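Local coordinates for protein TBC1 domain family member 22A (Homo sapiens, PDB 2QFZ) that probably acts as a GTPase-activating protein for Rab family GTPases through its TBC domain, forms homodimers and binds 14-3-3 proteins, at residues T269-S272 with G276-H279; T59-S64 with Y192-K197; L253-V258 with R265-Y270; N151-P156 with S196-G201; K218-L223 with V284-L289. All blocks are in the same frame, centred on the assembly; numbering follows the deposited sequence.

Contact 1. Residues T269-S272 with G276-H279; sequences TYQS and GFSH
The carbonyl oxygen of Tyr270 receives a nearly straight CA-H...O contact from Gly276: Gly276 CA lies 3.3 Å from Tyr270 O, with an angle of 163° at the hydrogen. Gly276 has no side chain to stand between them, and the alpha carbons of Tyr270 and Gly276 come to 4.2 Å. A second carbonyl, Gly276 O, lies over one face of the Tyr270 ring, 3.7 Å above its plane and displaced toward the rim. Helix 260-270 and helix 276-291 are here two successive helices joined by a short loop in the all-helical TBC domain. Phe277, next in the second helix, offers its face to the edge of Tyr270 in an offset edge-to-face pair, centroids of the two rings 5.3 Å apart and planes at 77°. CG of Phe277 stands anti to the carbonyl carbon, chi1 -68°, which sets the ring against Tyr270 CB in a CH-pi contact, 3.8 Å from CB to the Phe277 centroid and almost on the ring normal. Gln271 arrives differently, its CG at the Phe277 edge, 3.9 Å from CE2. Without the phenylalanine ring, replaced by an alanine, Tyr270 CB and the Tyr270 ring edge are likely to lose the face they pack on, opening a gap beside Trp267 and Leu253, which also touch Phe277. Tyr270 OH, meanwhile, hydrogen-bonds to His281 ND1, one turn further along the second helix.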
# COMPACT_ATOMS: atom_id res chain seq x y z
N THR A 269 -2.68 -7.45 6.22
CA THR A 269 -2.91 -7.03 7.58
C THR A 269 -3.44 -5.62 7.70
O THR A 269 -4.33 -5.37 8.53
CB THR A 269 -1.63 -7.17 8.40
OG1 THR A 269 -1.22 -8.52 8.28
CG2 THR A 269 -1.87 -6.84 9.89
N TYR A 270 -2.91 -4.68 6.91
CA TYR A 270 -3.49 -3.32 6.90
C TYR A 270 -5.00 -3.30 6.64
O TYR A 270 -5.72 -2.49 7.22
CB TYR A 270 -2.80 -2.35 5.92
CG TYR A 270 -1.41 -1.88 6.32
CD1 TYR A 270 -0.84 -2.24 7.53
CD2 TYR A 270 -0.67 -1.07 5.48
CE1 TYR A 270 0.43 -1.80 7.88
CE2 TYR A 270 0.60 -0.63 5.81
CZ TYR A 270 1.14 -1.01 7.02
OH TYR A 270 2.36 -0.62 7.38
N GLN A 271 -5.46 -4.16 5.75
CA GLN A 271 -6.89 -4.20 5.40
C GLN A 271 -7.74 -4.96 6.46
O GLN A 271 -8.95 -4.90 6.43
CB GLN A 271 -7.06 -4.82 4.00
CG GLN A 271 -7.07 -3.76 2.94
CD GLN A 271 -6.76 -4.27 1.60
OE1 GLN A 271 -5.98 -5.21 1.46
NE2 GLN A 271 -7.33 -3.65 0.57
N SER A 272 -7.09 -5.68 7.37
CA SER A 272 -7.75 -6.43 8.44
C SER A 272 -7.90 -5.60 9.68
O SER A 272 -8.75 -5.87 10.51
CB SER A 272 -6.92 -7.63 8.80
OG SER A 272 -6.81 -8.51 7.71
N GLY A 276 -5.96 0.66 9.26
CA GLY A 276 -4.68 0.03 9.05
C GLY A 276 -3.65 0.89 8.37
O GLY A 276 -2.51 0.90 8.78
N PHE A 277 -4.03 1.57 7.29
CA PHE A 277 -3.09 2.35 6.48
C PHE A 277 -2.78 3.65 7.17
O PHE A 277 -1.75 4.24 6.98
CB PHE A 277 -3.70 2.66 5.09
CG PHE A 277 -3.85 1.45 4.24
CD1 PHE A 277 -2.75 0.93 3.54
CD2 PHE A 277 -5.08 0.81 4.15
CE1 PHE A 277 -2.88 -0.20 2.75
CE2 PHE A 277 -5.22 -0.37 3.34
CZ PHE A 277 -4.13 -0.86 2.64
N SER A 278 -3.74 4.06 7.99
CA SER A 278 -3.75 5.34 8.62
C SER A 278 -2.99 5.30 9.95
O SER A 278 -2.06 6.06 10.14
CB SER A 278 -5.22 5.73 8.85
OG SER A 278 -5.29 6.97 9.45
N HIS A 279 -3.37 4.37 10.82
CA HIS A 279 -2.97 4.35 12.22
C HIS A 279 -1.98 3.21 12.46
O HIS A 279 -0.85 3.44 12.89
CB HIS A 279 -4.24 4.21 13.09
CG HIS A 279 -3.99 4.10 14.56
ND1 HIS A 279 -4.41 3.00 15.31
CD2 HIS A 279 -3.41 4.95 15.45
CE1 HIS A 279 -4.09 3.19 16.58
NE2 HIS A 279 -3.49 4.36 16.69

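Contact 2. Residues T59-S64 with Y192-K197; sequences TWKLLS and YWCMSK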
# COMPACT_ATOMS: atom_id res chain seq x y z
N THR A 59 -10.83 -11.41 -1.37
CA THR A 59 -10.69 -10.97 0.02
C THR A 59 -10.39 -9.46 0.12
O THR A 59 -11.10 -8.74 0.82
CB THR A 59 -9.67 -11.82 0.80
OG1 THR A 59 -10.03 -13.20 0.73
CG2 THR A 59 -9.60 -11.41 2.29
N TRP A 60 -9.38 -8.97 -0.60
CA TRP A 60 -9.11 -7.52 -0.65
C TRP A 60 -10.32 -6.69 -1.07
O TRP A 60 -10.62 -5.61 -0.48
CB TRP A 60 -7.93 -7.23 -1.58
CG TRP A 60 -6.58 -7.48 -1.01
CD1 TRP A 60 -6.27 -8.31 0.01
CD2 TRP A 60 -5.34 -6.90 -1.45
NE1 TRP A 60 -4.93 -8.26 0.28
CE2 TRP A 60 -4.32 -7.41 -0.61
CE3 TRP A 60 -5.00 -5.94 -2.40
CZ2 TRP A 60 -2.99 -7.01 -0.72
CZ3 TRP A 60 -3.66 -5.55 -2.53
CH2 TRP A 60 -2.68 -6.10 -1.69
N LYS A 61 -11.01 -7.15 -2.09
CA LYS A 61 -12.25 -6.49 -2.51
C LYS A 61 -13.32 -6.43 -1.43
O LYS A 61 -14.00 -5.41 -1.30
CB LYS A 61 -12.81 -7.10 -3.78
CG LYS A 61 -11.94 -6.80 -4.98
CD LYS A 61 -12.48 -7.47 -6.26
CE LYS A 61 -11.33 -7.71 -7.21
NZ LYS A 61 -11.85 -8.11 -8.54
N LEU A 62 -13.48 -7.49 -0.66
CA LEU A 62 -14.46 -7.47 0.42
C LEU A 62 -14.04 -6.62 1.63
O LEU A 62 -14.86 -5.86 2.18
CB LEU A 62 -14.85 -8.86 0.89
CG LEU A 62 -15.65 -9.65 -0.13
CD1 LEU A 62 -15.63 -11.15 0.24
CD2 LEU A 62 -17.10 -9.08 -0.27
N LEU A 63 -12.78 -6.75 2.03
CA LEU A 63 -12.25 -6.06 3.21
C LEU A 63 -12.15 -4.56 2.99
O LEU A 63 -12.34 -3.80 3.91
CB LEU A 63 -10.89 -6.64 3.62
CG LEU A 63 -10.84 -8.00 4.29
CD1 LEU A 63 -9.38 -8.44 4.54
CD2 LEU A 63 -11.60 -7.97 5.57
N SER A 64 -11.92 -4.12 1.75
CA SER A 64 -11.94 -2.71 1.42
C SER A 64 -13.34 -2.12 1.23
O SER A 64 -13.47 -0.91 1.03
CB SER A 64 -11.22 -2.47 0.12
OG SER A 64 -12.04 -2.98 -0.94
N TYR A 192 -8.64 1.01 -9.65
CA TYR A 192 -9.03 2.42 -9.32
C TYR A 192 -9.88 2.49 -8.06
O TYR A 192 -9.62 3.32 -7.19
CB TYR A 192 -9.74 3.12 -10.51
CG TYR A 192 -10.26 4.52 -10.22
CD1 TYR A 192 -9.47 5.66 -10.44
CD2 TYR A 192 -11.53 4.71 -9.70
CE1 TYR A 192 -9.93 6.91 -10.16
CE2 TYR A 192 -11.99 5.98 -9.40
CZ TYR A 192 -11.19 7.06 -9.63
OH TYR A 192 -11.68 8.32 -9.35
N TRP A 193 -10.93 1.67 -7.96
CA TRP A 193 -11.84 1.80 -6.83
C TRP A 193 -11.20 1.41 -5.50
O TRP A 193 -11.44 2.04 -4.49
CB TRP A 193 -13.15 1.03 -7.05
CG TRP A 193 -14.03 1.64 -8.12
CD1 TRP A 193 -14.36 1.07 -9.31
CD2 TRP A 193 -14.66 2.93 -8.10
NE1 TRP A 193 -15.18 1.89 -10.01
CE2 TRP A 193 -15.37 3.06 -9.30
CE3 TRP A 193 -14.70 3.99 -7.18
CZ2 TRP A 193 -16.12 4.21 -9.63
CZ3 TRP A 193 -15.46 5.14 -7.49
CH2 TRP A 193 -16.16 5.24 -8.71
N CYS A 194 -10.39 0.37 -5.52
CA CYS A 194 -9.71 -0.12 -4.32
C CYS A 194 -8.61 0.83 -3.85
O CYS A 194 -8.54 1.13 -2.67
CB CYS A 194 -9.23 -1.55 -4.53
SG CYS A 194 -10.63 -2.74 -4.48
N MET A 195 -7.81 1.33 -4.79
CA MET A 195 -6.89 2.44 -4.51
C MET A 195 -7.61 3.68 -3.97
O MET A 195 -7.16 4.25 -2.98
CB MET A 195 -6.08 2.81 -5.75
CG MET A 195 -4.85 3.66 -5.50
SD MET A 195 -4.25 4.59 -6.95
CE MET A 195 -5.70 5.68 -7.27
N SER A 196 -8.73 4.07 -4.57
CA SER A 196 -9.53 5.18 -4.04
C SER A 196 -9.95 5.00 -2.59
O SER A 196 -9.92 5.94 -1.83
CB SER A 196 -10.77 5.47 -4.91
OG SER A 196 -10.37 5.95 -6.17
N LYS A 197 -10.33 3.79 -2.24
CA LYS A 197 -10.74 3.45 -0.90
C LYS A 197 -9.57 3.57 0.12
O LYS A 197 -9.70 4.16 1.19
CB LYS A 197 -11.33 2.03 -0.93
CG LYS A 197 -12.56 1.83 -0.14
CD LYS A 197 -13.80 2.09 -0.97
CE LYS A 197 -15.08 2.06 -0.10
NZ LYS A 197 -16.25 2.75 -0.78
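Two rings of the helix that carries Cys194 and Lys197 take no part in their meeting with Ser64: Tyr192 carries Ser196 OG over one face, offset toward the rim, and has Trp193 CD2 at its edge, while Tyr192 CD2 in turn sits over the centre of one face of Trp193. The Trp193 ring meets that of Tyr66, the planes about 20° apart, and its NE1 hydrogen-bonds to Lys81 O. Contact between the helices is left to smaller groups. Ser64 OG lies 3.8 Å from Cys194 SG. Its torsion, chi1 72°, sets OG between the backbone N and the carbonyl carbon, which folds it back toward its own helix, where Trp60 O and Lys61 O are both within hydrogen-bonding distance. Ser64 O takes the flank of Lys197: CG comes to 3.1 Å and CE of the same lysine to 3.6 Å, a close lateral approach by aliphatic carbons that forms no hydrogen bond. The bend of Lys197 at chi2, 90°, lays the chain along that carbonyl, and the amine then extends past it. The contact brings helix 56-63 and the residue following it, Ser64, against helix 181-200 within the TBC domain, 128 residues further on in the chain. Lys61 joins marginally, with CG 4.3 Å from Cys194 SG, while its NZ is engaged in a salt bridge with Asp190 and a cation-pi contact with Phe161. Within the second helix, Ser196 OG donates to Tyr192 O at 2.9 Å, from above the carbonyl plane, and Ser196 N reaches that oxygen from the opposite face.

Contact 3. Residues L253-V258 with R265-Y270; sequences LLMREV and RLWDTY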
# COMPACT_ATOMS: atom_id res chain seq x y z
N LEU A 253 3.98 4.60 1.77
CA LEU A 253 3.54 3.46 2.61
C LEU A 253 4.57 2.31 2.65
O LEU A 253 4.21 1.14 2.55
CB LEU A 253 2.15 2.95 2.22
CG LEU A 253 1.00 3.92 2.54
CD1 LEU A 253 -0.29 3.28 2.10
CD2 LEU A 253 0.89 4.33 4.04
N LEU A 254 5.83 2.69 2.90
CA LEU A 254 6.99 1.80 3.00
C LEU A 254 7.31 1.05 1.73
O LEU A 254 8.27 0.25 1.73
CB LEU A 254 6.89 0.83 4.19
CG LEU A 254 7.22 1.46 5.56
CD1 LEU A 254 6.69 0.58 6.61
CD2 LEU A 254 8.78 1.74 5.73
N MET A 255 6.61 1.37 0.62
CA MET A 255 6.84 0.66 -0.63
C MET A 255 8.20 0.90 -1.23
O MET A 255 8.64 0.09 -2.03
CB MET A 255 5.79 0.96 -1.67
CG MET A 255 4.46 0.42 -1.31
SD MET A 255 3.28 0.66 -2.62
CE MET A 255 4.11 -0.14 -4.00
N ARG A 256 8.87 2.00 -0.89
CA ARG A 256 10.24 2.19 -1.41
C ARG A 256 11.27 1.56 -0.51
O ARG A 256 12.44 1.67 -0.78
CB ARG A 256 10.60 3.68 -1.62
CG ARG A 256 9.71 4.44 -2.63
CD ARG A 256 9.94 4.04 -4.11
NE ARG A 256 9.03 2.95 -4.52
CZ ARG A 256 9.38 1.77 -5.04
NH1 ARG A 256 10.68 1.44 -5.25
NH2 ARG A 256 8.43 0.91 -5.34
N GLU A 257 10.85 0.95 0.60
CA GLU A 257 11.81 0.41 1.57
C GLU A 257 11.85 -1.12 1.55
O GLU A 257 12.81 -1.70 2.00
CB GLU A 257 11.54 0.88 3.00
CG GLU A 257 10.96 2.27 3.12
CD GLU A 257 11.78 3.33 2.41
OE1 GLU A 257 13.03 3.20 2.37
OE2 GLU A 257 11.17 4.30 1.89
N VAL A 258 10.82 -1.75 0.99
CA VAL A 258 10.74 -3.22 0.95
C VAL A 258 10.27 -3.69 -0.42
O VAL A 258 9.64 -2.91 -1.19
CB VAL A 258 9.79 -3.77 2.01
CG1 VAL A 258 10.24 -3.40 3.42
CG2 VAL A 258 8.32 -3.32 1.72
N ARG A 265 1.97 -8.62 1.26
CA ARG A 265 1.70 -9.27 2.51
C ARG A 265 1.28 -8.32 3.67
O ARG A 265 0.28 -8.55 4.40
CB ARG A 265 2.90 -10.13 2.89
CG ARG A 265 2.82 -10.81 4.21
CD ARG A 265 1.54 -11.65 4.43
NE ARG A 265 1.52 -12.08 5.80
CZ ARG A 265 0.96 -11.42 6.80
NH1 ARG A 265 0.26 -10.30 6.61
NH2 ARG A 265 1.08 -11.91 8.03
N LEU A 266 2.06 -7.27 3.84
CA LEU A 266 1.79 -6.16 4.72
C LEU A 266 0.36 -5.61 4.53
O LEU A 266 -0.36 -5.39 5.53
CB LEU A 266 2.82 -5.06 4.44
CG LEU A 266 3.38 -4.14 5.54
CD1 LEU A 266 4.15 -4.88 6.62
CD2 LEU A 266 4.28 -3.01 4.88
N TRP A 267 -0.08 -5.46 3.27
CA TRP A 267 -1.42 -4.87 3.04
C TRP A 267 -2.57 -5.84 3.39
O TRP A 267 -3.66 -5.35 3.65
CB TRP A 267 -1.59 -4.27 1.62
CG TRP A 267 -0.80 -2.99 1.40
CD1 TRP A 267 0.23 -2.50 2.15
CD2 TRP A 267 -0.95 -2.09 0.31
NE1 TRP A 267 0.71 -1.33 1.59
CE2 TRP A 267 -0.01 -1.07 0.46
CE3 TRP A 267 -1.84 -2.02 -0.77
CZ2 TRP A 267 0.09 -0.01 -0.42
CZ3 TRP A 267 -1.73 -0.97 -1.65
CH2 TRP A 267 -0.78 0.00 -1.49
N ASP A 268 -2.31 -7.18 3.44
CA ASP A 268 -3.28 -8.16 3.98
C ASP A 268 -3.69 -7.72 5.40
O ASP A 268 -4.87 -7.61 5.76
CB ASP A 268 -2.71 -9.57 4.10
CG ASP A 268 -2.51 -10.26 2.78
OD1 ASP A 268 -2.94 -9.80 1.70
OD2 ASP A 268 -1.85 -11.32 2.83
N THR A 269 -2.68 -7.45 6.22
CA THR A 269 -2.91 -7.03 7.58
C THR A 269 -3.44 -5.62 7.70
O THR A 269 -4.33 -5.37 8.53
CB THR A 269 -1.63 -7.17 8.40
OG1 THR A 269 -1.22 -8.52 8.28
CG2 THR A 269 -1.87 -6.84 9.89
N TYR A 270 -2.91 -4.68 6.91
CA TYR A 270 -3.49 -3.32 6.90
C TYR A 270 -5.00 -3.30 6.64
O TYR A 270 -5.72 -2.49 7.22
CB TYR A 270 -2.80 -2.35 5.92
CG TYR A 270 -1.41 -1.88 6.32
CD1 TYR A 270 -0.84 -2.24 7.53
CD2 TYR A 270 -0.67 -1.07 5.48
CE1 TYR A 270 0.43 -1.80 7.88
CE2 TYR A 270 0.60 -0.63 5.81
CZ TYR A 270 1.14 -1.01 7.02
OH TYR A 270 2.36 -0.62 7.38
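Two side chains from the 253-258 loop converge on a single corner of the Trp267 indole. Met255 SD approaches CZ2 of Trp267 to 3.9 Å and Leu253 CD1 reaches the same CZ2 at 4.2 Å, each chain running at about a right angle to the tryptophan. The sulfur lies 4.9 Å from the centroid of the six-membered ring and 54° off its normal, an oblique Met-aromatic contact. In Met255, CG stands anti to the carbonyl carbon and the second torsion is extended, chi2 -174°, which together reach SD out to CZ2. This loop links helix 242-251 to helix 260-270 in the core of the TBC domain, and Leu253 is the residue where the chain leaves the first helix, with a positive phi. Further out, Pro156 and Phe277 also touch the indole, the latter edge-to-face, and Leu153 packs on Leu253. Trp267 NE1 is buried here and has no hydrogen-bonding partner in the model. The loop is held from beyond the contact by Glu257, in a salt bridge with Arg248, and by Arg256, paired with Asp152. On the helix, Arg265 NH1 donates to Thr269 OG1 at 2.9 Å with an angle of 156°, the acceptor lying in the guanidinium plane; Asp268 is gripped by Arg56, Trp60 NE1 and Ile51 N.

Contact 4. Residues N151-P156 with S196-G201; sequences NDLVTP and SKLLDG
Leu153 and Leu198 leave their helices with different first torsions: CG of Leu153 stands anti to its carbonyl carbon, chi1 -48°, whereas CG of Leu198 stands anti to its backbone N, chi1 -172°. An extended second torsion then carries the Leu153 CD1 branch straight out toward the other helix. That one methyl does all the touching from its side. It fits between two methyls of successive residues, with Leu198 CD2 at 4.1 Å and Leu199 CD2 at 4.0 Å from Leu153 CD1. The chain of Leu198 lies at about a right angle to that of Leu153, while Leu199 slants across it, so the methyl is approached from two directions. No hydrogen bond spans the gap; the contact is purely apolar, and the alpha carbons of Leu153 and Leu198 stay 8.6 Å apart. The helix around Leu153 is irregular. Proline has no N-H to give to the turn before it, and helix 150-162 is kinked at Pro156; just ahead, Thr155 N bonds to Asp152 O at 3.1 Å, a three-residue step. Leu198 and Leu199, for their part, sit close to the C-terminal end of helix 181-200. The contact joins helix 150-162 to the last turns of helix 181-200 in the all-helical TBC domain. Other helices close round it: Leu198 touches Trp267 of helix 260-270, Leu199 packs on Trp137 of helix 124-140, and Val154 meets Met195 and Thr191 further back along helix 181-200.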
# COMPACT_ATOMS: atom_id res chain seq x y z
N ASN A 151 1.46 7.16 -7.13
CA ASN A 151 1.70 6.21 -8.23
C ASN A 151 2.08 4.80 -7.75
O ASN A 151 1.66 3.81 -8.35
CB ASN A 151 2.76 6.78 -9.22
CG ASN A 151 4.12 6.99 -8.57
OD1 ASN A 151 4.26 7.77 -7.64
ND2 ASN A 151 5.12 6.27 -9.06
N ASP A 152 2.87 4.71 -6.67
CA ASP A 152 3.23 3.41 -6.05
C ASP A 152 2.01 2.65 -5.47
O ASP A 152 1.94 1.40 -5.51
CB ASP A 152 4.23 3.61 -4.89
CG ASP A 152 5.70 3.54 -5.33
OD1 ASP A 152 6.02 2.99 -6.42
OD2 ASP A 152 6.56 4.01 -4.52
N LEU A 153 1.07 3.38 -4.92
CA LEU A 153 -0.09 2.72 -4.32
C LEU A 153 -0.98 2.00 -5.35
O LEU A 153 -1.81 1.17 -4.97
CB LEU A 153 -0.88 3.72 -3.46
CG LEU A 153 -0.04 4.54 -2.48
CD1 LEU A 153 -0.94 5.42 -1.68
CD2 LEU A 153 0.83 3.75 -1.58
N VAL A 154 -0.79 2.28 -6.65
CA VAL A 154 -1.50 1.55 -7.71
C VAL A 154 -1.00 0.10 -7.80
O VAL A 154 -1.78 -0.81 -8.04
CB VAL A 154 -1.30 2.22 -9.13
CG1 VAL A 154 -2.02 1.40 -10.24
CG2 VAL A 154 -1.78 3.67 -9.14
N THR A 155 0.30 -0.10 -7.64
CA THR A 155 0.96 -1.39 -8.00
C THR A 155 0.46 -2.64 -7.25
O THR A 155 0.25 -3.67 -7.86
CB THR A 155 2.52 -1.26 -7.88
OG1 THR A 155 2.92 -0.05 -8.54
CG2 THR A 155 3.25 -2.47 -8.47
N PRO A 156 0.29 -2.58 -5.91
CA PRO A 156 -0.18 -3.79 -5.28
C PRO A 156 -1.60 -4.23 -5.69
O PRO A 156 -1.83 -5.42 -5.90
CB PRO A 156 -0.11 -3.43 -3.79
CG PRO A 156 0.89 -2.31 -3.76
CD PRO A 156 0.58 -1.54 -4.92
N SER A 196 -8.73 4.07 -4.57
CA SER A 196 -9.53 5.18 -4.04
C SER A 196 -9.95 5.00 -2.59
O SER A 196 -9.92 5.94 -1.83
CB SER A 196 -10.77 5.47 -4.91
OG SER A 196 -10.37 5.95 -6.17
N LYS A 197 -10.33 3.79 -2.24
CA LYS A 197 -10.74 3.45 -0.90
C LYS A 197 -9.57 3.57 0.12
O LYS A 197 -9.70 4.16 1.19
CB LYS A 197 -11.33 2.03 -0.93
CG LYS A 197 -12.56 1.83 -0.14
CD LYS A 197 -13.80 2.09 -0.97
CE LYS A 197 -15.08 2.06 -0.10
NZ LYS A 197 -16.25 2.75 -0.78
N LEU A 198 -8.43 2.97 -0.22
CA LEU A 198 -7.19 3.20 0.51
C LEU A 198 -6.93 4.71 0.72
O LEU A 198 -6.69 5.15 1.82
CB LEU A 198 -6.04 2.58 -0.26
CG LEU A 198 -4.64 2.54 0.41
CD1 LEU A 198 -3.66 1.67 -0.43
CD2 LEU A 198 -4.03 3.93 0.56
N LEU A 199 -7.00 5.51 -0.34
CA LEU A 199 -6.70 6.93 -0.25
C LEU A 199 -7.69 7.74 0.56
O LEU A 199 -7.30 8.72 1.22
CB LEU A 199 -6.52 7.54 -1.63
CG LEU A 199 -5.26 7.09 -2.36
CD1 LEU A 199 -5.40 7.26 -3.86
CD2 LEU A 199 -4.08 7.90 -1.83
N ASP A 200 -8.97 7.35 0.53
CA ASP A 200 -9.99 7.97 1.36
C ASP A 200 -9.76 7.85 2.89
O ASP A 200 -10.33 8.62 3.64
CB ASP A 200 -11.39 7.43 1.03
CG ASP A 200 -11.95 7.97 -0.29
OD1 ASP A 200 -11.51 9.08 -0.78
OD2 ASP A 200 -12.85 7.26 -0.85
N GLY A 201 -8.96 6.88 3.35
CA GLY A 201 -8.56 6.86 4.75
C GLY A 201 -7.29 7.63 5.09
O GLY A 201 -6.91 7.72 6.25

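Contact 5. Residues K218-L223 with V284-L289; sequences KMLEEL and VCAAFL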
# COMPACT_ATOMS: atom_id res chain seq x y z
N LYS A 218 5.89 13.12 12.99
CA LYS A 218 6.05 13.68 14.35
C LYS A 218 5.53 12.68 15.39
O LYS A 218 6.16 12.47 16.41
CB LYS A 218 5.33 15.04 14.45
CG LYS A 218 5.33 15.67 15.81
CD LYS A 218 6.72 15.87 16.41
CE LYS A 218 6.62 16.60 17.75
NZ LYS A 218 7.95 16.83 18.39
N MET A 219 4.37 12.05 15.13
CA MET A 219 3.89 10.98 16.00
C MET A 219 4.83 9.78 16.00
O MET A 219 4.97 9.15 17.02
CB MET A 219 2.51 10.52 15.59
CG MET A 219 1.43 11.58 15.74
SD MET A 219 -0.17 10.84 15.40
CE MET A 219 -0.24 11.02 13.61
N LEU A 220 5.48 9.49 14.88
CA LEU A 220 6.52 8.45 14.84
C LEU A 220 7.66 8.81 15.77
O LEU A 220 8.23 7.94 16.46
CB LEU A 220 7.05 8.21 13.41
CG LEU A 220 8.28 7.28 13.27
CD1 LEU A 220 7.93 5.85 13.63
CD2 LEU A 220 8.88 7.33 11.89
N GLU A 221 8.00 10.09 15.77
CA GLU A 221 9.08 10.59 16.59
C GLU A 221 8.70 10.43 18.07
O GLU A 221 9.49 9.91 18.85
CB GLU A 221 9.44 12.06 16.21
CG GLU A 221 10.41 12.68 17.22
CD GLU A 221 11.14 13.94 16.74
OE1 GLU A 221 10.74 14.52 15.69
OE2 GLU A 221 12.13 14.36 17.45
N GLU A 222 7.47 10.83 18.44
CA GLU A 222 6.99 10.69 19.83
C GLU A 222 6.90 9.22 20.26
O GLU A 222 7.13 8.89 21.43
CB GLU A 222 5.62 11.35 20.02
CG GLU A 222 5.56 12.84 19.69
CD GLU A 222 6.43 13.68 20.61
OE1 GLU A 222 5.92 14.07 21.70
OE2 GLU A 222 7.61 13.97 20.24
N LEU A 223 6.54 8.35 19.32
CA LEU A 223 6.43 6.93 19.60
C LEU A 223 7.82 6.32 19.86
O LEU A 223 8.05 5.70 20.89
CB LEU A 223 5.71 6.23 18.46
CG LEU A 223 5.56 4.73 18.45
CD1 LEU A 223 4.95 4.23 19.76
CD2 LEU A 223 4.69 4.42 17.24
N VAL A 284 4.04 0.02 12.48
CA VAL A 284 4.88 -0.75 11.58
C VAL A 284 6.17 0.04 11.29
O VAL A 284 7.29 -0.54 11.24
CB VAL A 284 4.13 -1.17 10.27
CG1 VAL A 284 5.09 -1.84 9.26
CG2 VAL A 284 2.97 -2.10 10.61
N CYS A 285 6.03 1.36 11.10
CA CYS A 285 7.20 2.21 10.89
C CYS A 285 8.16 2.20 12.12
O CYS A 285 9.37 2.17 11.96
CB CYS A 285 6.77 3.64 10.52
SG CYS A 285 6.24 3.82 8.75
N ALA A 286 7.58 2.24 13.30
CA ALA A 286 8.34 2.21 14.56
C ALA A 286 9.10 0.90 14.73
O ALA A 286 10.30 0.90 15.04
CB ALA A 286 7.41 2.48 15.74
N ALA A 287 8.41 -0.22 14.45
CA ALA A 287 9.04 -1.55 14.42
C ALA A 287 10.10 -1.71 13.31
O ALA A 287 11.14 -2.37 13.50
CB ALA A 287 7.97 -2.64 14.34
N PHE A 288 9.87 -1.09 12.17
CA PHE A 288 10.83 -1.16 11.07
C PHE A 288 12.14 -0.47 11.46
O PHE A 288 13.23 -1.01 11.24
CB PHE A 288 10.21 -0.52 9.83
CG PHE A 288 10.94 -0.76 8.58
CD1 PHE A 288 11.17 -2.06 8.12
CD2 PHE A 288 11.38 0.30 7.81
CE1 PHE A 288 11.83 -2.29 6.90
CE2 PHE A 288 12.04 0.08 6.59
CZ PHE A 288 12.27 -1.20 6.14
N LEU A 289 12.03 0.70 12.08
CA LEU A 289 13.20 1.41 12.55
C LEU A 289 14.02 0.60 13.61
O LEU A 289 15.24 0.45 13.47
CB LEU A 289 12.79 2.79 13.08
CG LEU A 289 13.89 3.80 13.39
CD1 LEU A 289 14.78 4.11 12.21
CD2 LEU A 289 13.23 5.06 13.93
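Apolar contacts carry the meeting of Leu220 and Leu223 with Ala286. Leu220 CD1 drops onto the backbone of the second helix, 3.6 Å from Ala286 N, and also reaches Cys285 CB and Ala286 CB, each at 4.0 Å. Leu223, one turn on, brings CD2 to within 3.7 Å of Ala286 CB from another direction. In both leucines CG lies opposite the backbone N, chi1 172° for Leu220, a setting that sends the branched ends out across the interface. The short side chain of Ala286 lets the backbones draw together, with the alpha carbons of Leu220 and Ala286 6.5 Å apart. Helix geometry follows: the axes of 218-223 and 284-289 come to 9.9 Å and cross at -55°. Polar contacts lie away from the interface. Lys218 NZ and Glu222 OE2 form a weak salt bridge of 3.4 Å along one helix, on its exposed side. Around the crossing, in the all-helical TBC domain, helix 242-251 touches both members, with Ala246 against Leu220 and Met250 against Cys285. Leu223 touches Phe336 near the modelled C terminus. Val284 turns to helix 319-335, packing on Leu325, Leu326 and Ala329, and to Leu266 and Tyr270 of helix 260-270.

From the N terminus, contact 2 opens at 59-64 and closes the longest loop at 192-197. Contact 4 opens within that loop, at 151-156, and ends on the same helix 181-200, overlapping contact 2 at Ser196 and Lys197. Both are complete before contact 5 opens at 218-223. Its loop, closed at 284-289, encloses contact 3 and contact 1, which follow one another and share Thr269 and Tyr270 on helix 260-270. The two groups meet at several places, among them contacts 3 and 4, through the Arg256-Asp152 salt bridge and the packing of Trp267 on Leu198. Contacts 2 and 5 stand about 26 Å apart, centre to centre, on opposite sides of the chain's centre.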